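Local coordinates for beta sliding clamp (Borrelia burgdorferi, PDB 6DJ8), which probably forms a ring-shaped head-to-tail homodimer around DNA that tethers DNA polymerases and other proteins to it, making replication processive, at residues E342-I346 / F367-L373; R166-H172 / T198-S204; S283-L287 / T360-I365. One frame throughout, in Å; residues are numbered along the deposited sequence.

Contact 1. Residues E342-I346 / F367-L373; sequences EVMAI and FNSGNVL
Met344 and Phe367 approach from opposite directions, so that the methyl group of one settles on the ring of the other. Met344 CE lies 3.5 Å from the centroid of the Phe367 ring, only 11° off the normal, a CH-pi contact; the sulfur stands farther out above the same face, completing a Met-aromatic pair. The bend at the last torsion of the methionine (chi3 65°) turns CE down onto the ring. At the ring edge, in its plane, Glu342 CG reaches Phe367 CE2 at 3.5 Å. The glutamate chain folds at chi2 (-67°) and swings its carboxylate past the ring to the turn, where Ser369 OG donates to Glu342 OE1 over 2.6 Å, on the syn side and somewhat out of the carboxylate plane. Farther along the strand, Met344 SD rests 3.8 Å from Leu373 CD1. The other branch of that leucine, CD2, meets Ile346 CD1 at 3.6 Å, the two side chains crossing at about a right angle. Phe308 and Tyr337 also pack against Phe367. Val372 and Asn371, at the far side of the loop, contact the bound peptide. Gly370, with positive phi, occupies the third position of a type II turn, closed by Asn371 N bonding to Asn368 O. The whole is a beta hairpin between strands 362-367 and 373-376, laid against strand 342-347 of the second sheet of the C-terminal domain.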
# COMPACT_ATOMS: atom_id res chain seq x y z
N GLU A 342 23.22 -32.81 6.11
CA GLU A 342 22.60 -32.63 4.81
C GLU A 342 22.57 -31.15 4.46
O GLU A 342 22.08 -30.33 5.25
CB GLU A 342 21.17 -33.19 4.79
CG GLU A 342 21.11 -34.71 4.91
CD GLU A 342 21.69 -35.42 3.70
OE1 GLU A 342 21.38 -35.02 2.56
OE2 GLU A 342 22.47 -36.37 3.90
N VAL A 343 23.08 -30.81 3.28
CA VAL A 343 23.05 -29.46 2.75
C VAL A 343 22.16 -29.49 1.51
O VAL A 343 22.30 -30.38 0.67
CB VAL A 343 24.45 -28.94 2.40
CG1 VAL A 343 24.37 -27.50 1.93
CG2 VAL A 343 25.40 -29.08 3.59
N MET A 344 21.25 -28.54 1.43
CA MET A 344 20.33 -28.49 0.27
C MET A 344 19.90 -27.06 -0.00
O MET A 344 19.92 -26.25 0.89
CB MET A 344 19.08 -29.30 0.56
CG MET A 344 18.32 -28.73 1.70
SD MET A 344 16.75 -29.49 1.92
CE MET A 344 17.26 -31.14 2.36
N ALA A 345 19.54 -26.80 -1.24
CA ALA A 345 19.01 -25.51 -1.65
C ALA A 345 17.51 -25.64 -1.86
O ALA A 345 17.02 -26.67 -2.35
CB ALA A 345 19.69 -25.02 -2.94
N ILE A 346 16.79 -24.58 -1.49
CA ILE A 346 15.33 -24.56 -1.58
C ILE A 346 14.90 -23.15 -1.95
O ILE A 346 15.57 -22.17 -1.64
CB ILE A 346 14.66 -25.00 -0.27
CG1 ILE A 346 13.18 -25.25 -0.48
CG2 ILE A 346 14.86 -23.96 0.81
CD1 ILE A 346 12.48 -25.82 0.73
N PHE A 367 12.94 -35.49 5.03
CA PHE A 367 13.41 -35.68 3.67
C PHE A 367 14.36 -36.87 3.62
O PHE A 367 15.01 -37.21 4.61
CB PHE A 367 14.14 -34.45 3.13
CG PHE A 367 15.34 -34.07 3.93
CD1 PHE A 367 15.22 -33.29 5.07
CD2 PHE A 367 16.61 -34.49 3.54
CE1 PHE A 367 16.35 -32.93 5.81
CE2 PHE A 367 17.74 -34.13 4.27
CZ PHE A 367 17.61 -33.36 5.41
N ASN A 368 14.43 -37.48 2.45
CA ASN A 368 15.53 -38.35 2.09
C ASN A 368 16.56 -37.53 1.33
O ASN A 368 16.20 -36.60 0.59
CB ASN A 368 15.03 -39.52 1.24
CG ASN A 368 14.25 -40.52 2.06
OD1 ASN A 368 14.67 -40.90 3.15
ND2 ASN A 368 13.11 -40.95 1.54
N SER A 369 17.83 -37.84 1.55
CA SER A 369 18.92 -37.06 0.97
C SER A 369 18.70 -36.83 -0.52
O SER A 369 18.41 -37.77 -1.27
CB SER A 369 20.26 -37.77 1.22
OG SER A 369 21.35 -36.98 0.78
N GLY A 370 18.80 -35.58 -0.94
CA GLY A 370 18.64 -35.24 -2.35
C GLY A 370 17.24 -35.50 -2.83
O GLY A 370 17.05 -35.57 -4.04
N ASN A 371 16.29 -35.64 -1.92
CA ASN A 371 14.90 -35.85 -2.40
C ASN A 371 13.96 -34.77 -1.87
O ASN A 371 14.41 -33.89 -1.15
CB ASN A 371 14.42 -37.28 -2.21
CG ASN A 371 14.18 -37.91 -3.56
OD1 ASN A 371 13.14 -37.71 -4.16
ND2 ASN A 371 15.20 -38.58 -4.07
N VAL A 372 12.67 -34.90 -2.20
CA VAL A 372 11.63 -33.96 -1.84
C VAL A 372 11.64 -33.71 -0.34
O VAL A 372 11.77 -34.63 0.47
CB VAL A 372 10.28 -34.51 -2.33
CG1 VAL A 372 9.94 -35.80 -1.61
CG2 VAL A 372 9.21 -33.52 -2.11
N LEU A 373 11.47 -32.45 0.02
CA LEU A 373 11.27 -32.03 1.40
C LEU A 373 9.78 -32.12 1.73
O LEU A 373 8.94 -31.63 0.96
CB LEU A 373 11.77 -30.60 1.58
CG LEU A 373 12.26 -30.14 2.94
CD1 LEU A 373 13.53 -30.88 3.27
CD2 LEU A 373 12.50 -28.64 2.94

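Contact 2. Residues R166-H172 / T198-S204; sequences RIAFSAH and TNGHRMS
Downstream of helix 157-167, the backbone at Ala171 and His172 runs close beside Thr198 and Asn199, with a CA-CA distance of 4.1 Å between His172 and Asn199 and a weak bond from His172 N to Thr198 O. Residues 198-202 make the tight turn of a beta hairpin between strands 192-198 and 202-211, combining an ST turn at Thr198 with an Asx turn at Asn199, whose OD1 accepts from both His201 N and Arg202 N. Gly200, in this connection, hydrogen-bonds through its backbone to the bound peptide. Toward the helix, a chain of hydroxyls locks the strand: Ser170 OG donates to Ser204 OG over 2.9 Å, and Ser204 OG donates to Arg166 O over 2.8 Å, almost straight in line with the carbonyl. His385 ND1 is a further partner of Ser204 OG. Arg202 bends at chi2 (90°) and brings its guanidinium nearly perpendicular to the Phe169 ring, NH1 lying at the ring edge, 3.7 Å from CD2. Glu353 forms a salt bridge with NH2 and so anchors the charged end. Phe169 O sits over one guanidinium face, and in the plane at its edge a water accepts from Arg202 NH2 and donates to Ala171 O, both over 2.9 Å.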
# COMPACT_ATOMS: atom_id res chain seq x y z
N ARG A 166 -4.91 -24.19 2.64
CA ARG A 166 -3.78 -25.10 2.51
C ARG A 166 -3.54 -25.57 1.08
O ARG A 166 -2.45 -26.07 0.79
CB ARG A 166 -3.99 -26.31 3.43
CG ARG A 166 -3.54 -25.98 4.85
CD ARG A 166 -4.28 -26.68 5.97
NE ARG A 166 -3.89 -26.07 7.23
CZ ARG A 166 -3.29 -26.68 8.24
NH1 ARG A 166 -3.04 -27.98 8.19
NH2 ARG A 166 -2.96 -25.99 9.31
N ILE A 167 -4.51 -25.40 0.18
CA ILE A 167 -4.43 -25.96 -1.16
C ILE A 167 -4.19 -24.89 -2.22
O ILE A 167 -3.35 -25.07 -3.11
CB ILE A 167 -5.71 -26.77 -1.47
CG1 ILE A 167 -5.66 -28.12 -0.75
CG2 ILE A 167 -5.84 -26.99 -2.96
CD1 ILE A 167 -4.78 -29.15 -1.45
N ALA A 168 -4.89 -23.74 -2.13
CA ALA A 168 -4.93 -22.81 -3.26
C ALA A 168 -3.54 -22.32 -3.66
O ALA A 168 -3.21 -22.27 -4.86
CB ALA A 168 -5.84 -21.62 -2.93
N PHE A 169 -2.71 -21.95 -2.68
CA PHE A 169 -1.43 -21.31 -3.02
C PHE A 169 -0.50 -22.22 -3.81
O PHE A 169 0.38 -21.71 -4.51
CB PHE A 169 -0.74 -20.82 -1.73
CG PHE A 169 -0.09 -21.93 -0.93
CD1 PHE A 169 -0.80 -22.60 0.05
CD2 PHE A 169 1.25 -22.28 -1.16
CE1 PHE A 169 -0.19 -23.64 0.81
CE2 PHE A 169 1.87 -23.28 -0.41
CZ PHE A 169 1.14 -23.97 0.57
N SER A 170 -0.66 -23.54 -3.72
CA SER A 170 0.24 -24.45 -4.41
C SER A 170 -0.08 -24.64 -5.89
O SER A 170 0.77 -25.16 -6.63
CB SER A 170 0.20 -25.84 -3.77
OG SER A 170 0.93 -25.87 -2.57
N ALA A 171 -1.29 -24.30 -6.34
CA ALA A 171 -1.61 -24.54 -7.74
C ALA A 171 -0.73 -23.65 -8.61
O ALA A 171 -0.28 -22.58 -8.19
CB ALA A 171 -3.09 -24.27 -8.02
N HIS A 172 -0.46 -24.11 -9.82
CA HIS A 172 0.27 -23.27 -10.75
C HIS A 172 -0.51 -21.98 -10.99
O HIS A 172 -1.75 -21.97 -11.04
CB HIS A 172 0.51 -24.01 -12.07
CG HIS A 172 1.64 -23.44 -12.86
ND1 HIS A 172 1.55 -22.23 -13.52
CD2 HIS A 172 2.91 -23.88 -13.04
CE1 HIS A 172 2.71 -21.96 -14.09
NE2 HIS A 172 3.55 -22.95 -13.82
N THR A 198 -0.54 -28.52 -7.21
CA THR A 198 0.90 -28.41 -7.41
C THR A 198 1.17 -27.50 -8.59
O THR A 198 0.34 -27.34 -9.48
CB THR A 198 1.53 -29.78 -7.67
OG1 THR A 198 2.96 -29.65 -7.79
CG2 THR A 198 0.97 -30.33 -8.98
N ASN A 199 2.38 -26.95 -8.61
CA ASN A 199 2.88 -26.21 -9.75
C ASN A 199 4.05 -26.94 -10.40
O ASN A 199 4.80 -26.33 -11.17
CB ASN A 199 3.29 -24.79 -9.34
CG ASN A 199 4.60 -24.75 -8.58
OD1 ASN A 199 5.06 -25.77 -8.04
ND2 ASN A 199 5.23 -23.58 -8.56
N GLY A 200 4.24 -28.21 -10.05
CA GLY A 200 5.37 -28.98 -10.52
C GLY A 200 6.57 -28.96 -9.61
O GLY A 200 7.44 -29.83 -9.73
N HIS A 201 6.66 -28.00 -8.70
CA HIS A 201 7.80 -27.90 -7.81
C HIS A 201 7.44 -28.01 -6.34
O HIS A 201 8.25 -28.51 -5.55
CB HIS A 201 8.52 -26.58 -8.09
CG HIS A 201 9.05 -26.51 -9.49
ND1 HIS A 201 8.26 -26.14 -10.56
CD2 HIS A 201 10.28 -26.77 -9.99
CE1 HIS A 201 8.98 -26.20 -11.66
NE2 HIS A 201 10.21 -26.56 -11.35
N ARG A 202 6.25 -27.56 -5.96
CA ARG A 202 5.73 -27.68 -4.62
C ARG A 202 4.29 -28.16 -4.73
O ARG A 202 3.62 -27.91 -5.74
CB ARG A 202 5.86 -26.36 -3.84
CG ARG A 202 5.49 -25.07 -4.62
CD ARG A 202 4.01 -24.73 -4.49
NE ARG A 202 3.70 -23.41 -5.08
CZ ARG A 202 3.86 -22.26 -4.44
NH1 ARG A 202 4.35 -22.27 -3.19
NH2 ARG A 202 3.56 -21.10 -5.03
N MET A 203 3.82 -28.85 -3.69
CA MET A 203 2.54 -29.54 -3.78
C MET A 203 1.90 -29.62 -2.41
O MET A 203 2.56 -29.95 -1.42
CB MET A 203 2.72 -30.97 -4.36
CG MET A 203 1.48 -31.86 -4.14
SD MET A 203 1.71 -33.57 -4.76
CE MET A 203 1.88 -33.27 -6.49
N SER A 204 0.59 -29.37 -2.36
CA SER A 204 -0.23 -29.57 -1.17
C SER A 204 -1.18 -30.76 -1.36
O SER A 204 -1.73 -30.96 -2.45
CB SER A 204 -1.00 -28.30 -0.83
OG SER A 204 -0.14 -27.30 -0.26
O HOH W 1 2.48 -22.01 -7.57

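Contact 3. Residues S283-L287 / T360-I365; sequences SLGIL and TSKIEI
Leu284 and Leu287, one helical turn apart, direct their side chains at the strand that holds Ile363 and Ile365. Both leucines set CG anti to the backbone nitrogen (chi1 -172° and -177°), which extends each chain from the helix toward the sheet. The two methyl groups of Leu284 then part ways: CD1 approaches Ile363 CB at 4.2 Å, the side chains passing at a slant, while CD2 presses close to Thr360 O, 3.2 Å away. Leu287 works through CD2 alone, which lies 4.2 Å from Ile363 CG2 and equally far from Ile365 CD1. It meets the latter tip to tip, because Ile365 points its longer branch at the helix. Ile355 and Phe351 of helix 348-355 pack against the same side chains, so the cluster is shared by two helices.

Where the strand begins, the backbone makes its own link. Leu284 N donates to Ser361 O over 3.0 Å in a nearly straight bond, and a water that accepts from Gly285 N donates to the same oxygen. One carbonyl thus serves the first turn of helix 284-294 directly and through water. Thr360 OG1 donates to Lys362 O over 2.7 Å, tying the approach to the strand. Ser283 and Lys362 form an antiparallel non-hydrogen-bonded pair, and the lysine folds its NZ back to within 4.0 Å of Ser283 CB. A helix starting straight from a strand and packed through aliphatic side chains on its own antiparallel sheet is the helix-on-sheet layer from which the domains of ring-shaped DNA polymerase processivity factors are built.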
# COMPACT_ATOMS: atom_id res chain seq x y z
N SER A 283 10.66 -25.03 15.70
CA SER A 283 9.71 -24.07 16.22
C SER A 283 9.28 -23.12 15.10
O SER A 283 10.13 -22.50 14.44
CB SER A 283 10.34 -23.31 17.38
OG SER A 283 9.68 -22.08 17.62
N LEU A 284 7.97 -23.00 14.88
CA LEU A 284 7.43 -22.33 13.70
C LEU A 284 7.68 -20.83 13.73
O LEU A 284 8.14 -20.25 12.74
CB LEU A 284 5.93 -22.61 13.55
CG LEU A 284 5.24 -22.14 12.27
CD1 LEU A 284 5.84 -22.80 11.02
CD2 LEU A 284 3.74 -22.37 12.35
N GLY A 285 7.35 -20.17 14.84
CA GLY A 285 7.51 -18.72 14.91
C GLY A 285 8.94 -18.28 14.69
O GLY A 285 9.21 -17.30 13.99
N ILE A 286 9.90 -19.03 15.25
CA ILE A 286 11.30 -18.68 15.08
C ILE A 286 11.76 -18.99 13.67
O ILE A 286 12.53 -18.22 13.07
CB ILE A 286 12.15 -19.38 16.16
CG1 ILE A 286 12.00 -18.61 17.47
CG2 ILE A 286 13.61 -19.46 15.74
CD1 ILE A 286 11.80 -19.45 18.67
N LEU A 287 11.29 -20.10 13.09
CA LEU A 287 11.58 -20.34 11.68
C LEU A 287 11.09 -19.18 10.82
O LEU A 287 11.82 -18.67 9.96
CB LEU A 287 10.94 -21.65 11.23
CG LEU A 287 11.26 -21.99 9.77
CD1 LEU A 287 12.77 -21.94 9.55
CD2 LEU A 287 10.69 -23.37 9.43
N THR A 360 0.39 -24.95 13.96
CA THR A 360 0.94 -25.58 15.15
C THR A 360 2.14 -24.80 15.67
O THR A 360 2.72 -23.97 14.98
CB THR A 360 1.34 -27.02 14.85
OG1 THR A 360 2.02 -27.07 13.59
CG2 THR A 360 0.11 -27.90 14.78
N SER A 361 2.51 -25.10 16.92
CA SER A 361 3.68 -24.49 17.54
C SER A 361 4.96 -24.90 16.83
O SER A 361 5.88 -24.09 16.68
CB SER A 361 3.76 -24.89 19.02
OG SER A 361 4.52 -23.95 19.76
N LYS A 362 5.04 -26.16 16.40
CA LYS A 362 6.21 -26.70 15.74
C LYS A 362 5.82 -27.24 14.37
O LYS A 362 4.65 -27.47 14.08
CB LYS A 362 6.84 -27.80 16.60
CG LYS A 362 7.12 -27.33 18.03
CD LYS A 362 8.34 -28.00 18.63
CE LYS A 362 8.67 -27.42 20.01
NZ LYS A 362 9.75 -26.35 19.93
N ILE A 363 6.82 -27.43 13.52
CA ILE A 363 6.62 -27.98 12.18
C ILE A 363 7.59 -29.14 11.97
O ILE A 363 8.75 -29.06 12.38
CB ILE A 363 6.79 -26.89 11.10
CG1 ILE A 363 6.49 -27.45 9.72
CG2 ILE A 363 8.19 -26.31 11.15
CD1 ILE A 363 6.60 -26.39 8.60
N GLU A 364 7.11 -30.20 11.34
CA GLU A 364 7.98 -31.32 10.97
C GLU A 364 8.50 -31.09 9.56
O GLU A 364 7.73 -30.77 8.65
CB GLU A 364 7.24 -32.66 11.06
CG GLU A 364 6.39 -32.84 12.30
CD GLU A 364 5.52 -34.10 12.23
OE1 GLU A 364 4.62 -34.14 11.37
OE2 GLU A 364 5.74 -35.03 13.02
N ILE A 365 9.81 -31.23 9.39
CA ILE A 365 10.46 -31.13 8.09
C ILE A 365 11.29 -32.40 7.92
O ILE A 365 12.24 -32.63 8.69
CB ILE A 365 11.34 -29.89 7.96
CG1 ILE A 365 10.50 -28.62 8.18
CG2 ILE A 365 12.02 -29.88 6.59
CD1 ILE A 365 11.33 -27.37 8.39
O HOH W 2 6.22 -21.57 16.96

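Contact 2 closes within the central domain before contacts 1 and 3 open in the C-terminal domain. These two cross along the chain, since 342-346 falls between 283-287 and 360-365, and 367-373 follows one residue later. Their centres lie 18 Å apart, and they touch where Leu373 CG packs on Ile365 CG2 at 3.7 Å. Contact 2 is centred 18 Å from contact 1 and 20 Å from contact 3, touching neither. A single nine-stranded antiparallel sheet nevertheless holds strands 202-211 and 362-367, running on from central to C-terminal domain. Helix 348-355 flanks contacts 2 and 3, while contacts 1 and 2 border the bound peptide, which therefore spans both domains.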